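PDB 7K46: aspartate carbamoyltransferase from Leishmania major, which probably catalyses carbamoyl transfer from carbamoyl phosphate to aspartate, an early step of pyrimidine synthesis. Local coordinates for residues I164-D169 and V237-R242; V284-L289 and F308-Y313; M54-F59 and S68-M73. One frame throughout, in Å; residues are numbered along the deposited sequence.

Contact 1 (I164-D169 and V237-R242); sequences IALIGD and VLYATR
I164 and V237 run alongside each other in the same direction from neighbouring strands, with I164 CG1 3.8 Å from V237 CB. CG1 of I164 swings opposite its backbone N (chi1 176°) and the chain stays extended beyond it, bringing CD1 to V237 CG1. Next along the same face, L166 lies slantwise across Y239: L166 CD2 comes to 4.1 Å from Y239 CB, while the tyrosine ring runs on away from strand 164-167 and its OH bonds to D148. On the other face A165 CB meets L238 CD2 at 3.8 Å, and I167 CD1 comes up to L238 CB. Strand 163-167 is the middle strand of a five-stranded parallel sheet in 3-2-1-4-5 order, with 237-240 next to it, the Rossmann-like core of the aspartate-binding region. A165 bonds at both ends, its N to V237 O (2.9 Å) and its O to Y239 N (2.8 Å); I167 N then donates to Y239 O. Past the strand ends T241 takes over: its OG1 donates to I167 O at 2.8 Å, tilted 27° from the carbonyl plane, and T241 N adds a weak bond to the same oxygen. Two waters donate to OG1, one linking it to D169 N, the other to D169 O.

Contact 2 (V284-L289 and F308-Y313); sequences VVMHPL and FRQMRY
M286, the last residue of strand 284-286, faces Q310 in the first turn of helix 309-326 with their CA atoms 7.3 Å apart, close enough for one long side chain to bridge strand end and helix. That side chain is Q310, whose CG lies opposite its backbone N (chi1 -175°) and whose extended chain carries the amide to the strand. Its OE1 accepts H287 N at 3.1 Å in a nearly straight bond (166° at the hydrogen), which arrives in the carbonyl plane on a lone pair. NE2 is taken by D148 of helix 142-156, so both ends of the amide are occupied and its orientation is fixed. M286 crosses the glutamine at about a right angle. Its CB lies 3.3 Å from Q310 OE1, and a bend at chi3 (57°) sets its methyl CE over the flat of the amide, 3.7 Å from NE2. Further out, L289 and M311 also meet crosswise, L289 CD1 touching M311 CE at 3.6 Å; R64 packs on both, and T102 of a neighbouring subunit packs against M311. Within the loop, L289 N donates to H287 ND1 at 2.9 Å from slightly outside the ring plane, while H287 NE2 bonds to E294, which pins the imidazole at both nitrogens. This loop starts the His-Pro-Leu-Pro-Arg signature of aspartate carbamoyltransferases; in relatives the loop lines the carbamoyl phosphate site, so here it probably does the same, with the helix holding its first residue.

Contact 3 (M54-F59 and S68-M73); sequences MTPLFF and SFCAAM
The carbonyl oxygen of F69 takes the helical bond from M73 N at 3.0 Å and is met from the strand side by M54, whose CE approaches to 3.6 Å and whose SD lies scarcely farther off. M54 lies against this oxygen without bonding to it; the rest of the contact is apolar packing. M54 gets there with CG opposite its backbone N (chi1 162°) and a bend at chi3, which turns the methyl along the helix surface. The same CE rests 3.8 Å from M73 CB and 4.3 Å from F69 CD1, approaching that ring obliquely, so one methyl fits between two residues a helical turn apart. M73 answers in the reverse sense. Its chain kinks at chi2 (69°) and runs antiparallel alongside M54: M73 CG lies 3.8 Å from M54 CB, and M73 CE continues back to the strand backbone, 3.8 Å from M54 N. The two methionines are thus interleaved, each end lying near the root of the other. Two residues farther along the strand, P56 presents its ring to the helix, CG meeting C70 SG at 3.9 Å. Contact is closest at the start of the strand, around M54. The segment axes run antiparallel (180°), 9.8 Å apart at closest, as strand and following helix do in a beta-alpha-beta crossover, here strand 53-58, helix 63-74 and strand 79-80 of the carbamoyl phosphate-binding region. Strand 53-58 lies between strands 79-80 and 109-113 in the parallel sheet, with M54 also touching V109 and V111. Helix 309-326 closes over the pair: its L322 packs on M54 and A72, its R318 on F69, and its M319 on A72.

In the fold
Contacts 1 and 2 share one sheet: strands 237-240 and 284-286 are neighbours, the centres of the two contacts are 12 Å apart, and A240 N probably bonds to M286 O at 2.9 Å. D148 joins them again, one carboxylate oxygen taking Y239 OH and the other Q310 NE2. Contact 3 belongs to the other sheet, in the carbamoyl phosphate-binding region, with its centre 27 Å from that of contact 1 and 20 Å from that of contact 2. Helix 309-326 spans the gap, starting in contact 2 and later packing on contact 3. R64, at the start of the helix of contact 3, touches L289 and M311, where the two regions probably meet round the active site.

Contact 1 (I164-D169 and V237-R242)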
ATOM      1  N   ILE A 164     -19.446  34.860  -0.817  1.00 18.18           N
ATOM      2  CA  ILE A 164     -18.697  33.832  -0.102  1.00 20.16           C
ATOM      3  C   ILE A 164     -17.846  34.504   0.962  1.00 20.53           C
ATOM      4  O   ILE A 164     -17.256  35.560   0.717  1.00 20.27           O
ATOM      5  CB  ILE A 164     -17.825  32.991  -1.062  1.00 17.86           C
ATOM      6  CG1 ILE A 164     -16.964  31.981  -0.287  1.00 18.59           C
ATOM      7  CG2 ILE A 164     -16.953  33.886  -1.937  1.00 19.97           C
ATOM      8  CD1 ILE A 164     -16.278  30.955  -1.183  1.00 19.96           C
ATOM      9  N   ALA A 165     -17.797  33.904   2.149  1.00 18.52           N
ATOM     10  CA  ALA A 165     -16.913  34.355   3.216  1.00 17.63           C
ATOM     11  C   ALA A 165     -15.749  33.386   3.325  1.00 18.97           C
ATOM     12  O   ALA A 165     -15.958  32.172   3.421  1.00 19.50           O
ATOM     13  CB  ALA A 165     -17.649  34.447   4.556  1.00 19.54           C
ATOM     14  N   LEU A 166     -14.528  33.914   3.259  1.00 19.47           N
ATOM     15  CA  LEU A 166     -13.316  33.143   3.520  1.00 16.83           C
ATOM     16  C   LEU A 166     -12.900  33.480   4.944  1.00 20.68           C
ATOM     17  O   LEU A 166     -12.698  34.654   5.272  1.00 18.93           O
ATOM     18  CB  LEU A 166     -12.208  33.476   2.512  1.00 18.63           C
ATOM     19  CG  LEU A 166     -12.614  33.391   1.038  1.00 17.88           C
ATOM     20  CD1 LEU A 166     -11.521  33.925   0.121  1.00 18.63           C
ATOM     21  CD2 LEU A 166     -13.013  31.957   0.618  1.00 18.14           C
ATOM     22  N   ILE A 167     -12.830  32.466   5.802  1.00 16.94           N
ATOM     23  CA  ILE A 167     -12.781  32.665   7.247  1.00 18.45           C
ATOM     24  C   ILE A 167     -11.571  31.934   7.798  1.00 22.37           C
ATOM     25  O   ILE A 167     -11.477  30.710   7.651  1.00 19.36           O
ATOM     26  CB  ILE A 167     -14.055  32.143   7.929  1.00 22.14           C
ATOM     27  CG1 ILE A 167     -15.303  32.792   7.320  1.00 21.14           C
ATOM     28  CG2 ILE A 167     -13.977  32.341   9.460  1.00 23.25           C
ATOM     29  CD1 ILE A 167     -16.559  31.986   7.581  1.00 17.65           C
ATOM     30  N   GLY A 168     -10.676  32.660   8.464  1.00 21.03           N
ATOM     31  CA  GLY A 168      -9.568  32.009   9.155  1.00 21.11           C
ATOM     32  C   GLY A 168      -8.345  32.912   9.210  1.00 26.30           C
ATOM     33  O   GLY A 168      -8.464  34.136   9.207  1.00 21.77           O
ATOM     34  N   ASP A 169      -7.176  32.271   9.285  1.00 22.07           N
ATOM     35  CA  ASP A 169      -5.894  32.968   9.167  1.00 26.65           C
ATOM     36  C   ASP A 169      -5.672  33.246   7.687  1.00 27.43           C
ATOM     37  O   ASP A 169      -5.081  32.441   6.963  1.00 23.66           O
ATOM     38  CB  ASP A 169      -4.766  32.127   9.759  1.00 29.31           C
ATOM     39  CG  ASP A 169      -3.420  32.837   9.745  1.00 32.72           C
ATOM     40  OD1 ASP A 169      -3.226  33.792   8.965  1.00 24.83           O
ATOM     41  OD2 ASP A 169      -2.533  32.430  10.530  1.00 32.15           O
ATOM     42  N   VAL A 237     -22.024  31.008   0.707  1.00 20.80           N
ATOM     43  CA  VAL A 237     -20.998  30.059   1.137  1.00 21.16           C
ATOM     44  C   VAL A 237     -20.264  30.659   2.331  1.00 19.16           C
ATOM     45  O   VAL A 237     -19.784  31.796   2.261  1.00 17.99           O
ATOM     46  CB  VAL A 237     -19.996  29.740   0.007  1.00 17.58           C
ATOM     47  CG1 VAL A 237     -18.897  28.773   0.506  1.00 18.34           C
ATOM     48  CG2 VAL A 237     -20.721  29.158  -1.202  1.00 21.33           C
ATOM     49  N   LEU A 238     -20.187  29.900   3.425  1.00 16.61           N
ATOM     50  CA  LEU A 238     -19.251  30.167   4.515  1.00 16.54           C
ATOM     51  C   LEU A 238     -18.131  29.142   4.397  1.00 19.08           C
ATOM     52  O   LEU A 238     -18.353  27.953   4.640  1.00 20.16           O
ATOM     53  CB  LEU A 238     -19.930  30.054   5.876  1.00 20.26           C
ATOM     54  CG  LEU A 238     -21.091  31.004   6.148  1.00 20.84           C
ATOM     55  CD1 LEU A 238     -21.667  30.749   7.546  1.00 17.50           C
ATOM     56  CD2 LEU A 238     -20.603  32.455   5.997  1.00 18.34           C
ATOM     57  N   TYR A 239     -16.937  29.597   4.028  1.00 17.91           N
ATOM     58  CA  TYR A 239     -15.790  28.714   3.798  1.00 17.22           C
ATOM     59  C   TYR A 239     -14.830  28.915   4.966  1.00 19.40           C
ATOM     60  O   TYR A 239     -14.128  29.927   5.040  1.00 18.54           O
ATOM     61  CB  TYR A 239     -15.138  29.004   2.443  1.00 16.63           C
ATOM     62  CG  TYR A 239     -14.044  28.028   2.012  1.00 18.04           C
ATOM     63  CD1 TYR A 239     -12.744  28.153   2.490  1.00 17.06           C
ATOM     64  CD2 TYR A 239     -14.311  27.010   1.107  1.00 16.36           C
ATOM     65  CE1 TYR A 239     -11.739  27.276   2.095  1.00 18.29           C
ATOM     66  CE2 TYR A 239     -13.311  26.115   0.709  1.00 17.48           C
ATOM     67  CZ  TYR A 239     -12.033  26.258   1.201  1.00 18.16           C
ATOM     68  OH  TYR A 239     -11.050  25.394   0.802  1.00 19.44           O
ATOM     69  N   ALA A 240     -14.811  27.952   5.882  1.00 20.28           N
ATOM     70  CA  ALA A 240     -14.015  28.031   7.096  1.00 16.93           C
ATOM     71  C   ALA A 240     -12.688  27.295   6.937  1.00 23.23           C
ATOM     72  O   ALA A 240     -12.573  26.324   6.182  1.00 19.31           O
ATOM     73  CB  ALA A 240     -14.787  27.446   8.282  1.00 21.53           C
ATOM     74  N   THR A 241     -11.678  27.762   7.669  1.00 22.17           N
ATOM     75  CA  THR A 241     -10.375  27.113   7.686  1.00 19.57           C
ATOM     76  C   THR A 241      -9.857  27.087   9.118  1.00 22.52           C
ATOM     77  O   THR A 241     -10.332  27.818   9.992  1.00 23.17           O
ATOM     78  CB  THR A 241      -9.345  27.821   6.778  1.00 25.22           C
ATOM     79  OG1 THR A 241      -9.159  29.168   7.230  1.00 23.22           O
ATOM     80  CG2 THR A 241      -9.805  27.829   5.318  1.00 24.09           C
ATOM     81  N   ARG A 242      -8.847  26.252   9.326  1.00 26.12           N
ATOM     82  CA  ARG A 242      -8.280  25.995  10.644  1.00 30.32           C
ATOM     83  C   ARG A 242      -7.264  27.071  11.024  1.00 35.18           C
ATOM     84  O   ARG A 242      -6.361  27.380  10.240  1.00 34.73           O
ATOM     85  CB  ARG A 242      -7.607  24.621  10.627  1.00 29.47           C
ATOM     86  CG  ARG A 242      -7.484  23.952  11.969  1.00 39.75           C
ATOM     87  CD  ARG A 242      -6.641  22.692  11.861  1.00 42.10           C
ATOM     88  NE  ARG A 242      -5.221  23.006  11.915  1.00 55.38           N
ATOM     89  CZ  ARG A 242      -4.317  22.253  12.523  1.00 64.12           C
ATOM     90  NH1 ARG A 242      -4.650  21.118  13.119  1.00 64.81           N
ATOM     91  NH2 ARG A 242      -3.049  22.655  12.550  1.00 72.28           N
TER
HETATM   92  O   HOH W   1      -6.975  29.499   8.804  1.00 30.24           O
HETATM   93  O   HOH W   2      -6.820  30.416   5.749  1.00 35.24           O

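Contact 2 (V284-L289 and F308-Y313)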
ATOM      1  N   VAL A 284     -24.300  26.895   1.833  1.00 20.14           N
ATOM      2  CA  VAL A 284     -23.505  25.789   2.355  1.00 17.66           C
ATOM      3  C   VAL A 284     -22.369  26.307   3.224  1.00 23.56           C
ATOM      4  O   VAL A 284     -21.843  27.410   3.023  1.00 18.29           O
ATOM      5  CB  VAL A 284     -22.933  24.875   1.246  1.00 22.39           C
ATOM      6  CG1 VAL A 284     -24.055  24.121   0.535  1.00 20.78           C
ATOM      7  CG2 VAL A 284     -22.080  25.675   0.264  1.00 21.09           C
ATOM      8  N   VAL A 285     -21.999  25.479   4.198  1.00 18.11           N
ATOM      9  CA  VAL A 285     -20.785  25.632   4.980  1.00 18.68           C
ATOM     10  C   VAL A 285     -19.765  24.648   4.424  1.00 19.24           C
ATOM     11  O   VAL A 285     -20.071  23.463   4.243  1.00 18.69           O
ATOM     12  CB  VAL A 285     -21.048  25.368   6.473  1.00 20.96           C
ATOM     13  CG1 VAL A 285     -19.746  25.360   7.255  1.00 18.79           C
ATOM     14  CG2 VAL A 285     -22.033  26.410   7.041  1.00 18.12           C
ATOM     15  N   MET A 286     -18.563  25.133   4.150  1.00 16.76           N
ATOM     16  CA  MET A 286     -17.498  24.308   3.612  1.00 15.29           C
ATOM     17  C   MET A 286     -16.243  24.489   4.458  1.00 16.38           C
ATOM     18  O   MET A 286     -16.102  25.457   5.207  1.00 18.93           O
ATOM     19  CB  MET A 286     -17.217  24.663   2.139  1.00 14.98           C
ATOM     20  CG  MET A 286     -18.408  24.385   1.207  1.00 17.52           C
ATOM     21  SD  MET A 286     -18.177  25.071  -0.455  1.00 19.26           S
ATOM     22  CE  MET A 286     -16.639  24.286  -0.976  1.00 16.62           C
ATOM     23  N   HIS A 287     -15.326  23.539   4.318  1.00 15.32           N
ATOM     24  CA  HIS A 287     -14.085  23.520   5.083  1.00 17.35           C
ATOM     25  C   HIS A 287     -13.198  22.485   4.406  1.00 17.31           C
ATOM     26  O   HIS A 287     -13.644  21.353   4.195  1.00 16.31           O
ATOM     27  CB  HIS A 287     -14.358  23.148   6.544  1.00 15.94           C
ATOM     28  CG  HIS A 287     -13.195  23.351   7.467  1.00 16.24           C
ATOM     29  ND1 HIS A 287     -11.925  22.892   7.189  1.00 17.02           N
ATOM     30  CD2 HIS A 287     -13.124  23.938   8.688  1.00 17.60           C
ATOM     31  CE1 HIS A 287     -11.120  23.192   8.193  1.00 19.42           C
ATOM     32  NE2 HIS A 287     -11.823  23.829   9.114  1.00 19.72           N
ATOM     33  N   PRO A 288     -11.965  22.834   4.028  1.00 17.14           N
ATOM     34  CA  PRO A 288     -11.117  21.854   3.327  1.00 16.72           C
ATOM     35  C   PRO A 288     -10.719  20.667   4.190  1.00 20.33           C
ATOM     36  O   PRO A 288     -10.398  19.603   3.632  1.00 18.96           O
ATOM     37  CB  PRO A 288      -9.892  22.685   2.906  1.00 16.85           C
ATOM     38  CG  PRO A 288      -9.843  23.824   3.922  1.00 19.57           C
ATOM     39  CD  PRO A 288     -11.298  24.138   4.204  1.00 18.35           C
ATOM     40  N   LEU A 289     -10.730  20.824   5.527  1.00 16.88           N
ATOM     41  CA  LEU A 289     -10.441  19.835   6.565  1.00 16.03           C
ATOM     42  C   LEU A 289      -8.939  19.544   6.621  1.00 19.35           C
ATOM     43  O   LEU A 289      -8.242  19.703   5.615  1.00 20.76           O
ATOM     44  CB  LEU A 289     -11.253  18.550   6.340  1.00 15.16           C
ATOM     45  CG  LEU A 289     -12.769  18.738   6.479  1.00 20.60           C
ATOM     46  CD1 LEU A 289     -13.525  17.435   6.242  1.00 14.48           C
ATOM     47  CD2 LEU A 289     -13.128  19.308   7.860  1.00 17.44           C
ATOM     48  N   PHE A 308     -18.497  17.429   4.423  1.00 16.47           N
ATOM     49  CA  PHE A 308     -18.225  16.011   4.206  1.00 18.29           C
ATOM     50  C   PHE A 308     -18.475  15.619   2.750  1.00 18.45           C
ATOM     51  O   PHE A 308     -17.663  14.913   2.146  1.00 17.88           O
ATOM     52  CB  PHE A 308     -19.078  15.152   5.154  1.00 20.23           C
ATOM     53  CG  PHE A 308     -18.888  15.488   6.607  1.00 18.60           C
ATOM     54  CD1 PHE A 308     -17.614  15.530   7.164  1.00 17.58           C
ATOM     55  CD2 PHE A 308     -19.984  15.766   7.419  1.00 19.16           C
ATOM     56  CE1 PHE A 308     -17.425  15.846   8.511  1.00 18.69           C
ATOM     57  CE2 PHE A 308     -19.805  16.073   8.763  1.00 20.15           C
ATOM     58  CZ  PHE A 308     -18.527  16.121   9.306  1.00 18.63           C
ATOM     59  N   ARG A 309     -19.592  16.072   2.172  1.00 17.18           N
ATOM     60  CA  ARG A 309     -19.829  15.853   0.745  1.00 16.79           C
ATOM     61  C   ARG A 309     -18.716  16.457  -0.108  1.00 17.97           C
ATOM     62  O   ARG A 309     -18.382  15.922  -1.175  1.00 17.91           O
ATOM     63  CB  ARG A 309     -21.181  16.446   0.346  1.00 18.04           C
ATOM     64  CG  ARG A 309     -22.388  15.744   0.998  1.00 19.45           C
ATOM     65  CD  ARG A 309     -23.729  16.224   0.405  1.00 23.62           C
ATOM     66  NE  ARG A 309     -24.005  17.638   0.650  1.00 21.36           N
ATOM     67  CZ  ARG A 309     -24.532  18.109   1.776  1.00 25.69           C
ATOM     68  NH1 ARG A 309     -24.805  17.312   2.798  1.00 19.85           N
ATOM     69  NH2 ARG A 309     -24.794  19.411   1.876  1.00 21.65           N
ATOM     70  N   GLN A 310     -18.140  17.572   0.353  1.00 17.06           N
ATOM     71  CA  GLN A 310     -17.015  18.216  -0.321  1.00 16.34           C
ATOM     72  C   GLN A 310     -15.899  17.215  -0.639  1.00 20.36           C
ATOM     73  O   GLN A 310     -15.294  17.260  -1.721  1.00 17.26           O
ATOM     74  CB  GLN A 310     -16.520  19.353   0.587  1.00 16.01           C
ATOM     75  CG  GLN A 310     -15.417  20.262   0.067  1.00 14.96           C
ATOM     76  CD  GLN A 310     -15.152  21.422   1.031  1.00 19.76           C
ATOM     77  OE1 GLN A 310     -15.922  21.646   1.975  1.00 18.65           O
ATOM     78  NE2 GLN A 310     -14.083  22.180   0.781  1.00 14.81           N
ATOM     79  N   MET A 311     -15.616  16.297   0.291  1.00 15.60           N
ATOM     80  CA  MET A 311     -14.579  15.293   0.047  1.00 17.23           C
ATOM     81  C   MET A 311     -14.969  14.331  -1.060  1.00 18.49           C
ATOM     82  O   MET A 311     -14.099  13.862  -1.807  1.00 18.65           O
ATOM     83  CB  MET A 311     -14.276  14.511   1.327  1.00 17.34           C
ATOM     84  CG  MET A 311     -13.491  15.323   2.346  1.00 16.44           C
ATOM     85  SD  MET A 311     -13.062  14.356   3.798  1.00 18.10           S
ATOM     86  CE  MET A 311     -14.614  14.363   4.703  1.00 18.49           C
ATOM     87  N   ARG A 312     -16.262  14.008  -1.175  1.00 15.34           N
ATOM     88  CA  ARG A 312     -16.698  13.121  -2.247  1.00 18.29           C
ATOM     89  C   ARG A 312     -16.659  13.836  -3.594  1.00 21.21           C
ATOM     90  O   ARG A 312     -16.292  13.238  -4.616  1.00 18.13           O
ATOM     91  CB  ARG A 312     -18.093  12.577  -1.936  1.00 19.60           C
ATOM     92  CG  ARG A 312     -18.600  11.550  -2.952  1.00 23.53           C
ATOM     93  CD  ARG A 312     -19.555  10.557  -2.298  1.00 24.57           C
ATOM     94  NE  ARG A 312     -20.069   9.550  -3.218  1.00 28.20           N
ATOM     95  CZ  ARG A 312     -19.526   8.350  -3.384  1.00 34.34           C
ATOM     96  NH1 ARG A 312     -18.379   8.026  -2.804  1.00 28.14           N
ATOM     97  NH2 ARG A 312     -20.154   7.450  -4.144  1.00 31.55           N
ATOM     98  N   TYR A 313     -17.003  15.126  -3.622  1.00 15.10           N
ATOM     99  CA  TYR A 313     -16.731  15.896  -4.828  1.00 17.72           C
ATOM    100  C   TYR A 313     -15.246  15.875  -5.169  1.00 19.35           C
ATOM    101  O   TYR A 313     -14.888  15.842  -6.349  1.00 16.60           O
ATOM    102  CB  TYR A 313     -17.235  17.333  -4.676  1.00 16.42           C
ATOM    103  CG  TYR A 313     -18.740  17.420  -4.600  1.00 17.21           C
ATOM    104  CD1 TYR A 313     -19.533  16.972  -5.647  1.00 17.92           C
ATOM    105  CD2 TYR A 313     -19.366  17.960  -3.478  1.00 21.78           C
ATOM    106  CE1 TYR A 313     -20.925  17.042  -5.581  1.00 24.73           C
ATOM    107  CE2 TYR A 313     -20.754  18.042  -3.401  1.00 21.10           C
ATOM    108  CZ  TYR A 313     -21.526  17.577  -4.455  1.00 25.75           C
ATOM    109  OH  TYR A 313     -22.901  17.666  -4.370  1.00 29.70           O
TER

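Contact 3 (M54-F59 and S68-M73)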
ATOM      1  N   MET A  54      -0.211   4.740 -11.280  1.00 16.16           N
ATOM      2  CA  MET A  54       0.044   5.971 -10.547  1.00 13.54           C
ATOM      3  C   MET A  54       1.039   5.671  -9.433  1.00 13.73           C
ATOM      4  O   MET A  54       0.876   4.674  -8.714  1.00 15.50           O
ATOM      5  CB  MET A  54      -1.257   6.518  -9.939  1.00 12.89           C
ATOM      6  CG  MET A  54      -1.043   7.556  -8.805  1.00 13.20           C
ATOM      7  SD  MET A  54      -2.583   7.975  -7.935  1.00 18.13           S
ATOM      8  CE  MET A  54      -3.389   8.990  -9.174  1.00 15.50           C
ATOM      9  N   THR A  55       2.048   6.530  -9.271  1.00 14.26           N
ATOM     10  CA  THR A  55       2.868   6.495  -8.057  1.00 12.90           C
ATOM     11  C   THR A  55       2.719   7.806  -7.301  1.00 17.51           C
ATOM     12  O   THR A  55       3.125   8.867  -7.816  1.00 16.44           O
ATOM     13  CB  THR A  55       4.354   6.244  -8.342  1.00 17.34           C
ATOM     14  OG1 THR A  55       4.520   4.997  -9.020  1.00 18.12           O
ATOM     15  CG2 THR A  55       5.122   6.181  -7.021  1.00 19.03           C
ATOM     16  N   PRO A  56       2.197   7.789  -6.078  1.00 14.77           N
ATOM     17  CA  PRO A  56       2.273   8.978  -5.223  1.00 16.08           C
ATOM     18  C   PRO A  56       3.612   9.048  -4.512  1.00 16.44           C
ATOM     19  O   PRO A  56       4.164   8.032  -4.073  1.00 19.15           O
ATOM     20  CB  PRO A  56       1.128   8.769  -4.215  1.00 15.15           C
ATOM     21  CG  PRO A  56       0.407   7.486  -4.672  1.00 19.70           C
ATOM     22  CD  PRO A  56       1.427   6.712  -5.442  1.00 19.18           C
ATOM     23  N   LEU A  57       4.134  10.268  -4.405  1.00 17.30           N
ATOM     24  CA  LEU A  57       5.394  10.533  -3.717  1.00 17.54           C
ATOM     25  C   LEU A  57       5.096  11.652  -2.727  1.00 23.43           C
ATOM     26  O   LEU A  57       5.055  12.826  -3.108  1.00 18.24           O
ATOM     27  CB  LEU A  57       6.503  10.909  -4.703  1.00 18.44           C
ATOM     28  CG  LEU A  57       7.929  10.931  -4.145  1.00 23.91           C
ATOM     29  CD1 LEU A  57       8.397   9.509  -3.792  1.00 22.34           C
ATOM     30  CD2 LEU A  57       8.881  11.600  -5.133  1.00 21.07           C
ATOM     31  N   PHE A  58       4.857  11.288  -1.467  1.00 20.04           N
ATOM     32  CA  PHE A  58       4.360  12.224  -0.462  1.00 22.07           C
ATOM     33  C   PHE A  58       5.440  12.426   0.593  1.00 24.22           C
ATOM     34  O   PHE A  58       5.749  11.512   1.368  1.00 20.76           O
ATOM     35  CB  PHE A  58       3.052  11.723   0.155  1.00 21.69           C
ATOM     36  CG  PHE A  58       1.820  12.122  -0.617  1.00 18.27           C
ATOM     37  CD1 PHE A  58       1.716  11.866  -1.980  1.00 17.65           C
ATOM     38  CD2 PHE A  58       0.750  12.737   0.028  1.00 20.55           C
ATOM     39  CE1 PHE A  58       0.574  12.233  -2.694  1.00 18.41           C
ATOM     40  CE2 PHE A  58      -0.393  13.111  -0.677  1.00 20.13           C
ATOM     41  CZ  PHE A  58      -0.486  12.854  -2.036  1.00 17.03           C
ATOM     42  N   PHE A  59       6.039  13.614   0.595  1.00 23.59           N
ATOM     43  CA  PHE A  59       7.066  13.958   1.567  1.00 26.46           C
ATOM     44  C   PHE A  59       6.483  14.503   2.861  1.00 28.50           C
ATOM     45  O   PHE A  59       7.209  14.627   3.854  1.00 29.40           O
ATOM     46  CB  PHE A  59       8.043  14.976   0.969  1.00 26.85           C
ATOM     47  CG  PHE A  59       8.945  14.396  -0.086  1.00 27.28           C
ATOM     48  CD1 PHE A  59       8.500  14.249  -1.391  1.00 23.19           C
ATOM     49  CD2 PHE A  59      10.235  13.995   0.228  1.00 31.38           C
ATOM     50  CE1 PHE A  59       9.321  13.710  -2.365  1.00 24.26           C
ATOM     51  CE2 PHE A  59      11.064  13.458  -0.748  1.00 36.08           C
ATOM     52  CZ  PHE A  59      10.600  13.318  -2.047  1.00 29.58           C
ATOM     53  N   SER A  68      -7.651  10.023  -1.636  1.00 16.15           N
ATOM     54  CA  SER A  68      -8.555  10.463  -2.699  1.00 16.84           C
ATOM     55  C   SER A  68      -7.944  10.232  -4.082  1.00 16.25           C
ATOM     56  O   SER A  68      -8.609   9.711  -4.988  1.00 15.12           O
ATOM     57  CB  SER A  68      -8.903  11.940  -2.500  1.00 16.30           C
ATOM     58  OG  SER A  68      -9.927  12.355  -3.395  1.00 19.61           O
ATOM     59  N   PHE A  69      -6.675  10.622  -4.269  1.00 15.37           N
ATOM     60  CA  PHE A  69      -5.992  10.342  -5.538  1.00 14.64           C
ATOM     61  C   PHE A  69      -5.942   8.844  -5.825  1.00 13.35           C
ATOM     62  O   PHE A  69      -6.176   8.412  -6.961  1.00 16.00           O
ATOM     63  CB  PHE A  69      -4.563  10.906  -5.525  1.00 13.55           C
ATOM     64  CG  PHE A  69      -4.466  12.336  -5.981  1.00 15.08           C
ATOM     65  CD1 PHE A  69      -4.546  12.649  -7.332  1.00 16.78           C
ATOM     66  CD2 PHE A  69      -4.267  13.355  -5.064  1.00 17.00           C
ATOM     67  CE1 PHE A  69      -4.458  13.979  -7.770  1.00 16.64           C
ATOM     68  CE2 PHE A  69      -4.170  14.683  -5.487  1.00 17.09           C
ATOM     69  CZ  PHE A  69      -4.267  14.990  -6.845  1.00 15.69           C
ATOM     70  N   CYS A  70      -5.611   8.042  -4.813  1.00 14.62           N
ATOM     71  CA  CYS A  70      -5.526   6.595  -5.017  1.00 14.95           C
ATOM     72  C   CYS A  70      -6.884   5.998  -5.347  1.00 16.65           C
ATOM     73  O   CYS A  70      -6.998   5.161  -6.249  1.00 14.46           O
ATOM     74  CB  CYS A  70      -4.941   5.918  -3.779  1.00 14.89           C
ATOM     75  SG  CYS A  70      -3.214   6.404  -3.531  1.00 18.51           S
ATOM     76  N   ALA A  71      -7.924   6.409  -4.619  1.00 12.83           N
ATOM     77  CA  ALA A  71      -9.259   5.884  -4.894  1.00 12.97           C
ATOM     78  C   ALA A  71      -9.743   6.307  -6.276  1.00 14.75           C
ATOM     79  O   ALA A  71     -10.365   5.514  -6.996  1.00 13.87           O
ATOM     80  CB  ALA A  71     -10.237   6.351  -3.819  1.00 13.63           C
ATOM     81  N   ALA A  72      -9.480   7.562  -6.652  1.00 13.63           N
ATOM     82  CA  ALA A  72      -9.836   8.039  -7.990  1.00 15.60           C
ATOM     83  C   ALA A  72      -9.184   7.184  -9.067  1.00 14.98           C
ATOM     84  O   ALA A  72      -9.839   6.777 -10.035  1.00 16.13           O
ATOM     85  CB  ALA A  72      -9.425   9.505  -8.157  1.00 15.62           C
ATOM     86  N   MET A  73      -7.883   6.909  -8.913  1.00 13.58           N
ATOM     87  CA  MET A  73      -7.182   6.078  -9.887  1.00 16.67           C
ATOM     88  C   MET A  73      -7.804   4.683  -9.974  1.00 16.14           C
ATOM     89  O   MET A  73      -8.046   4.165 -11.070  1.00 14.34           O
ATOM     90  CB  MET A  73      -5.697   5.998  -9.511  1.00 16.10           C
ATOM     91  CG  MET A  73      -4.817   5.287 -10.547  1.00 14.03           C
ATOM     92  SD  MET A  73      -4.685   6.288 -12.047  1.00 17.13           S
ATOM     93  CE  MET A  73      -3.546   5.275 -13.018  1.00 15.24           C
TER